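Local coordinates for protein cytochrome P450 reductase (Amycolatopsis methanolica 239, PDB 5OGX) that passes electrons from NADH through FAD and a [2Fe-2S] cluster to a partner cytochrome P450 that O-demethylates guaiacol and other lignin-derived aromatics, at residues Thr228-His233 with Glu261-Phe266; Leu239-Val244 with Val290-Ser295; Phe5-Gly10 with Glu24-Gly29; Pro270-Ser273 with Ala279-Gly282. All blocks are in the same frame, centred on the assembly; numbering follows the deposited sequence. Where two conformers were deposited one is given.

Interaction 1 of 4, residues Thr228-His233 with Glu261-Phe266; sequences TALARH and EEHPGF. Unlike the reference sequence in segment 261-266: Glu262 (reference Gln).
Leu230, in the last turn of helix 219-232, faces His263, the first residue to leave helical geometry after helix 253-262, with their CA atoms 7.4 Å apart. From His263 the chain makes a type I beta turn to Phe266, closed by the bond from Phe266 N to His263 O, and so enters the next strand. Leu230 reaches over the imidazole as a CH-pi contact: its CB stands 3.9 Å from the centroid of the His263 ring and only 11° off the normal. CD2 of the leucine rests near His263 CB and ND1; CD1 touches the imidazole too and continues to Phe266 CD1, 3.8 Å away. The phenyl of Phe266, its CG trans to the backbone N (chi1 175°), meets this methyl obliquely. On the opposite face of the imidazole, toward the rim, lies CG of Glu262. The ring is also tied at ND1 to the carbonyl O of Pro234. An alanine at His263 would probably leave that carbonyl without this donor and strip Leu230 of the flat surface beneath its CB. Histidine thus serves two chemistries at once: its pi face receives a leucine CH while ND1 bonds to a backbone oxygen.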
loop_
_atom_site.group_PDB
_atom_site.type_symbol
_atom_site.label_atom_id
_atom_site.label_comp_id
_atom_site.label_asym_id
_atom_site.label_seq_id
_atom_site.Cartn_x
_atom_site.Cartn_y
_atom_site.Cartn_z
ATOM N N THR A 228 1.962 9.583 -11.259
ATOM C CA THR A 228 2.165 10.824 -10.520
ATOM C C THR A 228 3.584 11.346 -10.703
ATOM O O THR A 228 3.789 12.551 -10.897
ATOM C CB THR A 228 1.867 10.603 -9.034
ATOM O OG1 THR A 228 0.516 10.118 -8.903
ATOM C CG2 THR A 228 2.037 11.913 -8.265
ATOM N N ALA A 229 4.574 10.450 -10.652
ATOM C CA ALA A 229 5.963 10.879 -10.767
ATOM C C ALA A 229 6.229 11.453 -12.143
ATOM O O ALA A 229 6.989 12.416 -12.288
ATOM C CB ALA A 229 6.900 9.699 -10.498
ATOM N N LEU A 230 5.620 10.856 -13.162
ATOM C CA LEU A 230 5.834 11.322 -14.526
ATOM C C LEU A 230 5.118 12.641 -14.786
ATOM O O LEU A 230 5.599 13.463 -15.577
ATOM C CB LEU A 230 5.374 10.241 -15.504
ATOM C CG LEU A 230 6.305 9.028 -15.611
ATOM C CD1 LEU A 230 5.632 7.879 -16.396
ATOM C CD2 LEU A 230 7.660 9.407 -16.238
ATOM N N ALA A 231 3.978 12.878 -14.130
ATOM C CA ALA A 231 3.328 14.179 -14.271
ATOM C C ALA A 231 4.202 15.289 -13.693
ATOM O O ALA A 231 4.316 16.371 -14.284
ATOM C CB ALA A 231 1.951 14.160 -13.605
ATOM N N ARG A 232 4.851 15.025 -12.553
ATOM C CA ARG A 232 5.753 15.995 -11.937
ATOM C C ARG A 232 6.991 16.241 -12.792
ATOM O O ARG A 232 7.459 17.382 -12.905
ATOM C CB ARG A 232 6.197 15.504 -10.556
ATOM C CG ARG A 232 5.097 15.311 -9.542
ATOM C CD ARG A 232 5.683 14.692 -8.281
ATOM N NE ARG A 232 4.682 14.612 -7.221
ATOM C CZ ARG A 232 4.971 14.286 -5.968
ATOM N NH1 ARG A 232 6.228 14.012 -5.640
ATOM N NH2 ARG A 232 4.001 14.246 -5.054
ATOM N N HIS A 233 7.570 15.177 -13.344
ATOM C CA HIS A 233 8.822 15.260 -14.100
ATOM C C HIS A 233 8.673 14.408 -15.353
ATOM O O HIS A 233 9.034 13.225 -15.362
ATOM C CB HIS A 233 10.011 14.792 -13.259
ATOM C CG HIS A 233 10.385 15.740 -12.159
ATOM N ND1 HIS A 233 10.043 15.527 -10.841
ATOM C CD2 HIS A 233 11.071 16.905 -12.186
ATOM C CE1 HIS A 233 10.503 16.521 -10.103
ATOM N NE2 HIS A 233 11.132 17.371 -10.894
ATOM N N GLU A 261 4.705 5.870 -24.755
ATOM C CA GLU A 261 4.816 6.690 -25.964
ATOM C C GLU A 261 4.956 8.162 -25.596
ATOM O O GLU A 261 5.667 8.908 -26.276
ATOM C CB GLU A 261 3.618 6.456 -26.882
ATOM C CG GLU A 261 3.624 5.100 -27.622
ATOM C CD GLU A 261 4.924 4.802 -28.391
ATOM O OE1 GLU A 261 5.369 5.647 -29.187
ATOM O OE2 GLU A 261 5.499 3.708 -28.210
ATOM N N GLU A 262 4.379 8.567 -24.455
ATOM C CA GLU A 262 4.413 9.964 -24.041
ATOM C C GLU A 262 5.659 10.318 -23.241
ATOM O O GLU A 262 6.115 11.468 -23.290
ATOM C CB GLU A 262 3.168 10.287 -23.209
ATOM C CG GLU A 262 2.901 11.764 -23.017
ATOM C CD GLU A 262 2.913 12.537 -24.329
ATOM O OE1 GLU A 262 2.339 12.047 -25.329
ATOM O OE2 GLU A 262 3.498 13.637 -24.360
ATOM N N HIS A 263 6.222 9.348 -22.526
ATOM C CA HIS A 263 7.286 9.586 -21.552
ATOM C C HIS A 263 8.503 8.763 -21.940
ATOM O O HIS A 263 8.552 7.556 -21.649
ATOM C CB HIS A 263 6.781 9.203 -20.160
ATOM C CG HIS A 263 5.673 10.085 -19.676
ATOM N ND1 HIS A 263 5.891 11.376 -19.244
ATOM C CD2 HIS A 263 4.337 9.885 -19.610
ATOM C CE1 HIS A 263 4.738 11.926 -18.910
ATOM N NE2 HIS A 263 3.780 11.041 -19.119
ATOM N N PRO A 264 9.496 9.351 -22.617
ATOM C CA PRO A 264 10.587 8.537 -23.177
ATOM C C PRO A 264 11.451 7.863 -22.137
ATOM O O PRO A 264 12.163 6.911 -22.482
ATOM C CB PRO A 264 11.398 9.550 -24.003
ATOM C CG PRO A 264 10.413 10.674 -24.280
ATOM C CD PRO A 264 9.617 10.765 -23.002
ATOM N N GLY A 265 11.405 8.314 -20.878
ATOM C CA GLY A 265 12.141 7.674 -19.803
ATOM C C GLY A 265 11.411 6.544 -19.118
ATOM O O GLY A 265 11.985 5.864 -18.257
ATOM N N PHE A 266 10.150 6.321 -19.488
ATOM C CA PHE A 266 9.345 5.265 -18.898
ATOM C C PHE A 266 9.518 3.976 -19.687
ATOM O O PHE A 266 9.540 3.986 -20.928
ATOM C CB PHE A 266 7.866 5.662 -18.880
ATOM C CG PHE A 266 6.951 4.564 -18.398
ATOM C CD1 PHE A 266 6.796 4.321 -17.035
ATOM C CD2 PHE A 266 6.280 3.754 -19.300
ATOM C CE1 PHE A 266 5.942 3.305 -16.587
ATOM C CE2 PHE A 266 5.440 2.736 -18.864
ATOM C CZ PHE A 266 5.278 2.507 -17.500
#

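Interaction 2 of 4, residues Leu239-Val244 with Val290-Ser295; sequences LLYHGV and VEDVPS
Tyr241 and Asp292 join a central strand of the parallel sheet to a flanking helix in the NAD-binding domain, an alpha/beta fold of the ferredoxin reductase type. The phenol OH of Tyr241 donates to Asp292 OD2 over 2.7 Å. OD2 lies at the ring's edge near its plane and takes the bond on its anti lone pair; the carboxylate as a whole is turned 32° from the ring. A second, apolar link runs beside it, where Leu239 CD1 packs 3.8 Å from Val293 CG2. Leu239 and Tyr241 are two apart on strand 238-244 and therefore point to the same side; leucine offers a methyl to Val293, while tyrosine's length brings a hydroxyl to the carboxylate. A phenylalanine in place of Tyr241 would probably leave Asp292 OD2 without its hydroxyl donor and remove the hydrogen bond that joins these two segments. Farther out, Arg281 forms a salt bridge with the same OD2, so this oxygen takes the hydroxyl and a guanidinium together, and Val211, Ile213 and Val269 on the adjoining strands pack against the tyrosine side chain. Val293 is the first residue beyond the helix; its CG1 is anti to the backbone N (chi1 -179°), which leaves CG2 as the methyl turned to Leu239.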
loop_
_atom_site.group_PDB
_atom_site.type_symbol
_atom_site.label_atom_id
_atom_site.label_comp_id
_atom_site.label_asym_id
_atom_site.label_seq_id
_atom_site.Cartn_x
_atom_site.Cartn_y
_atom_site.Cartn_z
ATOM N N LEU A 239 11.294 2.939 -14.412
ATOM C CA LEU A 239 11.320 1.562 -14.886
ATOM C C LEU A 239 10.329 0.751 -14.059
ATOM O O LEU A 239 10.500 0.613 -12.838
ATOM C CB LEU A 239 12.716 0.956 -14.778
ATOM C CG LEU A 239 13.893 1.663 -15.436
ATOM C CD1 LEU A 239 15.109 0.752 -15.368
ATOM C CD2 LEU A 239 13.574 2.001 -16.864
ATOM N N LEU A 240 9.291 0.235 -14.709
ATOM C CA LEU A 240 8.220 -0.472 -14.017
ATOM C C LEU A 240 8.242 -1.934 -14.462
ATOM O O LEU A 240 7.990 -2.230 -15.633
ATOM C CB LEU A 240 6.875 0.182 -14.324
ATOM C CG LEU A 240 5.611 -0.514 -13.838
ATOM C CD1 LEU A 240 5.670 -0.795 -12.333
ATOM C CD2 LEU A 240 4.402 0.335 -14.203
ATOM N N TYR A 241 8.581 -2.839 -13.544
ATOM C CA TYR A 241 8.650 -4.267 -13.849
ATOM C C TYR A 241 7.443 -4.957 -13.233
ATOM O O TYR A 241 7.128 -4.728 -12.062
ATOM C CB TYR A 241 9.937 -4.905 -13.311
ATOM C CG TYR A 241 11.209 -4.361 -13.915
ATOM C CD1 TYR A 241 11.757 -3.182 -13.446
ATOM C CD2 TYR A 241 11.864 -5.036 -14.950
ATOM C CE1 TYR A 241 12.918 -2.666 -13.984
ATOM C CE2 TYR A 241 13.030 -4.527 -15.503
ATOM C CZ TYR A 241 13.558 -3.347 -15.009
ATOM O OH TYR A 241 14.717 -2.812 -15.523
ATOM N N HIS A 242 6.772 -5.808 -14.009
ATOM C CA HIS A 242 5.610 -6.548 -13.517
ATOM C C HIS A 242 5.967 -8.030 -13.457
ATOM O O HIS A 242 6.105 -8.679 -14.498
ATOM C CB HIS A 242 4.398 -6.306 -14.414
ATOM C CG HIS A 242 3.120 -6.833 -13.845
ATOM N ND1 HIS A 242 2.006 -7.092 -14.617
ATOM C CD2 HIS A 242 2.774 -7.133 -12.567
ATOM C CE1 HIS A 242 1.033 -7.539 -13.840
ATOM N NE2 HIS A 242 1.467 -7.559 -12.589
ATOM N N GLY A 243 6.114 -8.566 -12.243
ATOM C CA GLY A 243 6.514 -9.959 -12.113
ATOM C C GLY A 243 5.306 -10.862 -11.973
ATOM O O GLY A 243 4.543 -10.738 -11.010
ATOM N N VAL A 244 5.110 -11.771 -12.931
ATOM C CA VAL A 244 3.966 -12.673 -12.940
ATOM C C VAL A 244 4.444 -14.067 -13.329
ATOM O O VAL A 244 5.586 -14.272 -13.740
ATOM C CB VAL A 244 2.864 -12.214 -13.919
ATOM C CG1 VAL A 244 2.271 -10.869 -13.500
ATOM C CG2 VAL A 244 3.428 -12.126 -15.317
ATOM N N VAL A 290 18.165 -5.672 -11.947
ATOM C CA VAL A 290 19.597 -5.789 -11.691
ATOM C C VAL A 290 20.353 -6.025 -12.992
ATOM O O VAL A 290 21.447 -5.488 -13.200
ATOM C CB VAL A 290 19.859 -6.907 -10.665
ATOM C CG1 VAL A 290 21.347 -7.161 -10.526
ATOM C CG2 VAL A 290 19.240 -6.543 -9.315
ATOM N N GLU A 291 19.769 -6.813 -13.898
ATOM C CA GLU A 291 20.392 -7.042 -15.204
ATOM C C GLU A 291 20.453 -5.756 -16.025
ATOM O O GLU A 291 21.453 -5.489 -16.702
ATOM C CB GLU A 291 19.624 -8.110 -15.986
ATOM C CG GLU A 291 19.818 -9.534 -15.507
ATOM C CD GLU A 291 18.746 -10.486 -16.033
ATOM O OE1 GLU A 291 18.033 -10.126 -16.999
ATOM O OE2 GLU A 291 18.611 -11.595 -15.470
ATOM N N ASP A 292 19.383 -4.963 -16.000
ATOM C CA ASP A 292 19.295 -3.746 -16.803
ATOM C C ASP A 292 20.127 -2.603 -16.239
ATOM O O ASP A 292 20.649 -1.779 -17.006
ATOM C CB ASP A 292 17.839 -3.284 -16.898
ATOM C CG ASP A 292 16.970 -4.224 -17.705
ATOM O OD1 ASP A 292 17.515 -5.047 -18.459
ATOM O OD2 ASP A 292 15.734 -4.124 -17.593
ATOM N N VAL A 293 20.239 -2.527 -14.915
ATOM C CA VAL A 293 20.824 -1.399 -14.193
ATOM C C VAL A 293 21.776 -1.981 -13.155
ATOM O O VAL A 293 21.387 -2.177 -11.990
ATOM C CB VAL A 293 19.720 -0.545 -13.545
ATOM C CG1 VAL A 293 20.306 0.664 -12.789
ATOM C CG2 VAL A 293 18.711 -0.082 -14.623
ATOM N N PRO A 294 23.020 -2.285 -13.524
ATOM C CA PRO A 294 23.878 -3.066 -12.618
ATOM C C PRO A 294 24.207 -2.354 -11.325
ATOM O O PRO A 294 24.428 -3.020 -10.304
ATOM C CB PRO A 294 25.136 -3.318 -13.459
ATOM C CG PRO A 294 24.676 -3.205 -14.859
ATOM C CD PRO A 294 23.624 -2.134 -14.854
ATOM N N SER A 295 24.225 -1.022 -11.318
ATOM C CA SER A 295 24.461 -0.270 -10.091
ATOM C C SER A 295 23.235 0.574 -9.787
ATOM O O SER A 295 22.849 1.427 -10.591
ATOM C CB SER A 295 25.713 0.603 -10.214
ATOM O OG SER A 295 25.756 1.554 -9.160
#

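Interaction 3 of 4, residues Phe5-Gly10 with Glu24-Gly29; sequences FAVSVG and EAFLRG
The beta-grasp fold of plant-type [2Fe-2S] ferredoxins lays a helix across a mixed sheet, and here the ring of Phe26 on helix 22-28 meets Val7 and Val9 of strand 5-9. The segment axes approach to 9.7 Å with 73° between their directions, so the helix runs steeply across the strand and a single long side chain bridges the gap. Alternation along the strand sends Val7 and Val9 toward the helix, while Ser8 between them turns its side chain away. Val9 CG1 lies over one face of the phenyl, offset toward the rim, in a CH-pi contact 3.8 Å from the centroid and 20° off the normal. This methyl sits between the backbone N and the carbonyl carbon (chi1 64°), the setting that carries it over the ring. Val7 contributes CG2, 3.8 Å from Phe26 CZ. The outer end of the ring also approaches the strand's backbone obliquely, CE1 being 3.6 Å from Val7 O and CZ 3.7 Å from Ser8 C. Val14 of the neighbouring strand 12-16 and Met33 add further apolar contacts to Phe26. The side chain of Phe26 is about 9 Å from that of the cluster ligand Cys45 and about 11 Å from the cluster itself. Branched valines give the sheet a compact apolar surface and phenylalanine supplies reach, so the contact relies on dispersion and burial of hydrocarbon.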
loop_
_atom_site.group_PDB
_atom_site.type_symbol
_atom_site.label_atom_id
_atom_site.label_comp_id
_atom_site.label_asym_id
_atom_site.label_seq_id
_atom_site.Cartn_x
_atom_site.Cartn_y
_atom_site.Cartn_z
ATOM N N PHE A 5 -10.948 8.858 25.719
ATOM C CA PHE A 5 -9.682 9.237 26.324
ATOM C C PHE A 5 -8.920 10.169 25.393
ATOM O O PHE A 5 -9.007 10.066 24.166
ATOM C CB PHE A 5 -8.820 8.009 26.631
ATOM C CG PHE A 5 -9.411 7.095 27.663
ATOM C CD1 PHE A 5 -9.484 7.481 28.990
ATOM C CD2 PHE A 5 -9.883 5.843 27.307
ATOM C CE1 PHE A 5 -10.026 6.634 29.939
ATOM C CE2 PHE A 5 -10.420 4.992 28.247
ATOM C CZ PHE A 5 -10.496 5.391 29.569
ATOM N N ALA A 6 -8.167 11.079 25.993
ATOM C CA ALA A 6 -7.313 11.981 25.235
ATOM C C ALA A 6 -6.002 11.271 24.917
ATOM O O ALA A 6 -5.326 10.769 25.825
ATOM C CB ALA A 6 -7.063 13.260 26.035
ATOM N N VAL A 7 -5.651 11.207 23.637
ATOM C CA VAL A 7 -4.396 10.602 23.209
ATOM C C VAL A 7 -3.628 11.611 22.366
ATOM O O VAL A 7 -4.207 12.323 21.541
ATOM C CB VAL A 7 -4.634 9.281 22.446
ATOM C CG1 VAL A 7 -5.399 8.300 23.359
ATOM C CG2 VAL A 7 -5.410 9.517 21.165
ATOM N N SER A 8 -2.318 11.687 22.584
ATOM C CA SER A 8 -1.538 12.742 21.964
ATOM C C SER A 8 -0.249 12.171 21.393
ATOM O O SER A 8 0.337 11.239 21.947
ATOM C CB SER A 8 -1.201 13.853 22.958
ATOM O OG SER A 8 -0.367 13.361 23.985
ATOM N N VAL A 9 0.188 12.765 20.290
ATOM C CA VAL A 9 1.498 12.495 19.701
ATOM C C VAL A 9 1.997 13.783 19.065
ATOM O O VAL A 9 1.232 14.499 18.419
ATOM C CB VAL A 9 1.455 11.352 18.662
ATOM C CG1 VAL A 9 0.578 11.708 17.448
ATOM C CG2 VAL A 9 2.870 11.020 18.193
ATOM N N GLY A 10 3.281 14.084 19.257
ATOM C CA GLY A 10 3.870 15.255 18.620
ATOM C C GLY A 10 3.190 16.570 18.932
ATOM O O GLY A 10 3.142 17.455 18.069
ATOM N N GLU A 24 -6.301 4.617 14.445
ATOM C CA GLU A 24 -7.508 5.086 13.776
ATOM C C GLU A 24 -7.981 6.414 14.342
ATOM O O GLU A 24 -8.458 7.271 13.592
ATOM C CB GLU A 24 -8.602 4.024 13.859
ATOM C CG GLU A 24 -8.220 2.843 12.993
ATOM C CD GLU A 24 -9.384 2.000 12.571
ATOM O OE1 GLU A 24 -10.454 2.094 13.214
ATOM O OE2 GLU A 24 -9.204 1.225 11.607
ATOM N N ALA A 25 -7.813 6.622 15.646
ATOM C CA ALA A 25 -8.160 7.911 16.228
ATOM C C ALA A 25 -7.310 9.030 15.629
ATOM O O ALA A 25 -7.832 10.094 15.270
ATOM C CB ALA A 25 -8.004 7.865 17.750
ATOM N N PHE A 26 -5.991 8.810 15.507
ATOM C CA PHE A 26 -5.125 9.843 14.946
ATOM C C PHE A 26 -5.459 10.095 13.478
ATOM O O PHE A 26 -5.687 11.239 13.077
ATOM C CB PHE A 26 -3.641 9.470 15.103
ATOM C CG PHE A 26 -3.124 9.627 16.524
ATOM C CD1 PHE A 26 -3.230 10.843 17.186
ATOM C CD2 PHE A 26 -2.541 8.560 17.188
ATOM C CE1 PHE A 26 -2.783 10.995 18.504
ATOM C CE2 PHE A 26 -2.081 8.706 18.504
ATOM C CZ PHE A 26 -2.198 9.924 19.157
ATOM N N LEU A 27 -5.514 9.042 12.653
ATOM C CA LEU A 27 -5.738 9.300 11.231
ATOM C C LEU A 27 -7.124 9.884 10.971
ATOM O O LEU A 27 -7.292 10.708 10.065
ATOM C CB LEU A 27 -5.543 8.030 10.398
ATOM C CG LEU A 27 -4.165 7.370 10.419
ATOM C CD1 LEU A 27 -4.187 6.100 9.550
ATOM C CD2 LEU A 27 -3.068 8.324 9.957
ATOM N N ARG A 28 -8.133 9.455 11.725
ATOM C CA ARG A 28 -9.452 10.057 11.548
ATOM C C ARG A 28 -9.442 11.538 11.910
ATOM O O ARG A 28 -10.240 12.315 11.372
ATOM C CB ARG A 28 -10.489 9.303 12.381
ATOM C CG ARG A 28 -10.860 7.942 11.789
ATOM C CD ARG A 28 -12.031 7.341 12.525
ATOM N NE ARG A 28 -12.439 6.060 11.962
ATOM C CZ ARG A 28 -13.348 5.924 11.001
ATOM N NH1 ARG A 28 -13.936 6.994 10.487
ATOM N NH2 ARG A 28 -13.673 4.715 10.557
ATOM N N GLY A 29 -8.539 11.949 12.794
ATOM C CA GLY A 29 -8.334 13.351 13.092
ATOM C C GLY A 29 -7.380 14.079 12.172
ATOM O O GLY A 29 -7.045 15.238 12.444
#

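Interaction 4 of 4, residues Pro270-Ser273 with Ala279-Gly282; sequences PVLS and AYRG. Unlike the reference sequence in segment 279-282: Gly282 (reference Ser).
Pro270 opens its side of the contact with its ring against Tyr280: CG lies 3.8 Å from Tyr280 CD1, an oblique approach between two apolar groups. Its carbonyl is served by a water, which donates to Pro270 O at 2.7 Å and accepts from Arg281 N at 2.9 Å, thus filling in for a direct backbone bond. The same water lies at the edge of the Tyr280 ring, in its plane. At Val271 the CA comes 3.5 Å from Arg281 O in a CA-H...O contact, and the CG1 methyl lies near Gly282 O. Leu272 makes the direct link, its N donating to Arg281 O over 2.9 Å with a nearly straight 167° angle at the hydrogen. Leu272 also pairs with Gly282 in parallel fashion, where Gly282 CA approaches Leu272 O at 3.3 Å, and it bonds to the backbone of Gly283 just beyond. The leucine side chain points toward the face on which Tyr280 packs, with CG 4.0 Å from Tyr280 CB. Setting CG of Tyr280 anti to its carbonyl carbon (chi1 -63°) places the ring where both Pro270 and Leu272 can touch it. Arg281 bends at chi2 and chi3 and takes its guanidinium away to Glu291 and Asp292 on helix 285-292. Between these two segments, then, one direct backbone hydrogen bond is joined by a water bridge and by hydrocarbon of Pro270 and Leu272 against Tyr280.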
loop_
_atom_site.group_PDB
_atom_site.type_symbol
_atom_site.label_atom_id
_atom_site.label_comp_id
_atom_site.label_asym_id
_atom_site.label_seq_id
_atom_site.Cartn_x
_atom_site.Cartn_y
_atom_site.Cartn_z
ATOM N N PRO A 270 7.259 -6.648 -18.457
ATOM C CA PRO A 270 6.771 -7.907 -17.885
ATOM C C PRO A 270 7.927 -8.866 -17.663
ATOM O O PRO A 270 8.894 -8.888 -18.428
ATOM C CB PRO A 270 5.807 -8.434 -18.958
ATOM C CG PRO A 270 5.430 -7.230 -19.752
ATOM C CD PRO A 270 6.647 -6.360 -19.766
ATOM N N VAL A 271 7.837 -9.647 -16.585
ATOM C CA VAL A 271 8.833 -10.671 -16.273
ATOM C C VAL A 271 8.088 -11.921 -15.843
ATOM O O VAL A 271 7.348 -11.888 -14.855
ATOM C CB VAL A 271 9.817 -10.224 -15.170
ATOM C CG1 VAL A 271 10.975 -11.213 -15.077
ATOM C CG2 VAL A 271 10.357 -8.810 -15.454
ATOM N N LEU A 272 8.276 -13.024 -16.579
ATOM C CA LEU A 272 7.511 -14.249 -16.365
ATOM C C LEU A 272 8.388 -15.309 -15.712
ATOM O O LEU A 272 9.444 -15.663 -16.247
ATOM C CB LEU A 272 6.942 -14.794 -17.679
ATOM C CG LEU A 272 6.402 -13.835 -18.744
ATOM C CD1 LEU A 272 5.736 -14.614 -19.882
ATOM C CD2 LEU A 272 5.442 -12.818 -18.180
ATOM N N SER A 273 7.929 -15.836 -14.576
ATOM C CA SER A 273 8.728 -16.755 -13.777
ATOM C C SER A 273 8.488 -18.225 -14.099
ATOM O O SER A 273 9.417 -19.033 -13.976
ATOM C CB SER A 273 8.455 -16.513 -12.289
ATOM O OG SER A 273 7.079 -16.704 -12.002
ATOM N N ALA A 279 8.020 -13.420 -26.282
ATOM C CA ALA A 279 7.842 -11.977 -26.339
ATOM C C ALA A 279 8.361 -11.259 -25.104
ATOM O O ALA A 279 8.494 -10.032 -25.146
ATOM C CB ALA A 279 6.363 -11.635 -26.529
ATOM N N TYR A 280 8.673 -11.979 -24.025
ATOM C CA TYR A 280 8.812 -11.363 -22.710
ATOM C C TYR A 280 10.047 -11.867 -21.976
ATOM O O TYR A 280 10.461 -13.015 -22.144
ATOM C CB TYR A 280 7.571 -11.638 -21.851
ATOM C CG TYR A 280 6.302 -11.038 -22.401
ATOM C CD1 TYR A 280 6.170 -9.661 -22.534
ATOM C CD2 TYR A 280 5.244 -11.844 -22.803
ATOM C CE1 TYR A 280 5.015 -9.105 -23.047
ATOM C CE2 TYR A 280 4.084 -11.298 -23.328
ATOM C CZ TYR A 280 3.977 -9.928 -23.443
ATOM O OH TYR A 280 2.830 -9.372 -23.959
ATOM N N ARG A 281 10.594 -11.001 -21.113
ATOM C CA ARG A 281 11.682 -11.382 -20.220
ATOM C C ARG A 281 11.261 -12.528 -19.303
ATOM O O ARG A 281 10.121 -12.590 -18.839
ATOM C CB ARG A 281 12.117 -10.187 -19.364
ATOM C CG ARG A 281 12.437 -8.912 -20.131
ATOM C CD ARG A 281 13.867 -8.906 -20.626
ATOM N NE ARG A 281 14.857 -8.935 -19.554
ATOM C CZ ARG A 281 15.334 -7.855 -18.943
ATOM N NH1 ARG A 281 14.905 -6.647 -19.288
ATOM N NH2 ARG A 281 16.242 -7.982 -17.985
ATOM N N GLY A 282 12.197 -13.431 -19.024
ATOM C CA GLY A 282 11.953 -14.525 -18.113
ATOM C C GLY A 282 12.588 -14.281 -16.755
ATOM O O GLY A 282 13.478 -13.449 -16.604
HETATM O O HOH W 1 9.160 -8.481 -21.035
#

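Overall arrangement
Interactions 1, 2 and 4 belong to the NAD-binding domain, while interaction 3 lies in the ferredoxin-like domain, its centre about 37 Å from that of interaction 1 and 46 Å from that of interaction 4. Interactions 2 and 4, with centres about 11 Å apart, share a sheet: His242 O and Val271 N, 2.9 Å apart, probably hydrogen-bond between neighbouring strands. Along the chain, interaction 4 is nested inside the loop that interaction 2 closes. Interaction 1 touches interaction 2 where Phe266 CE1 packs 4.0 Å from Leu240 CB. Toward the flavin, the side chain of Phe266 is about 12 Å from that of FAD-binding His164, and that of Leu272 about 12 Å from that of Arg166.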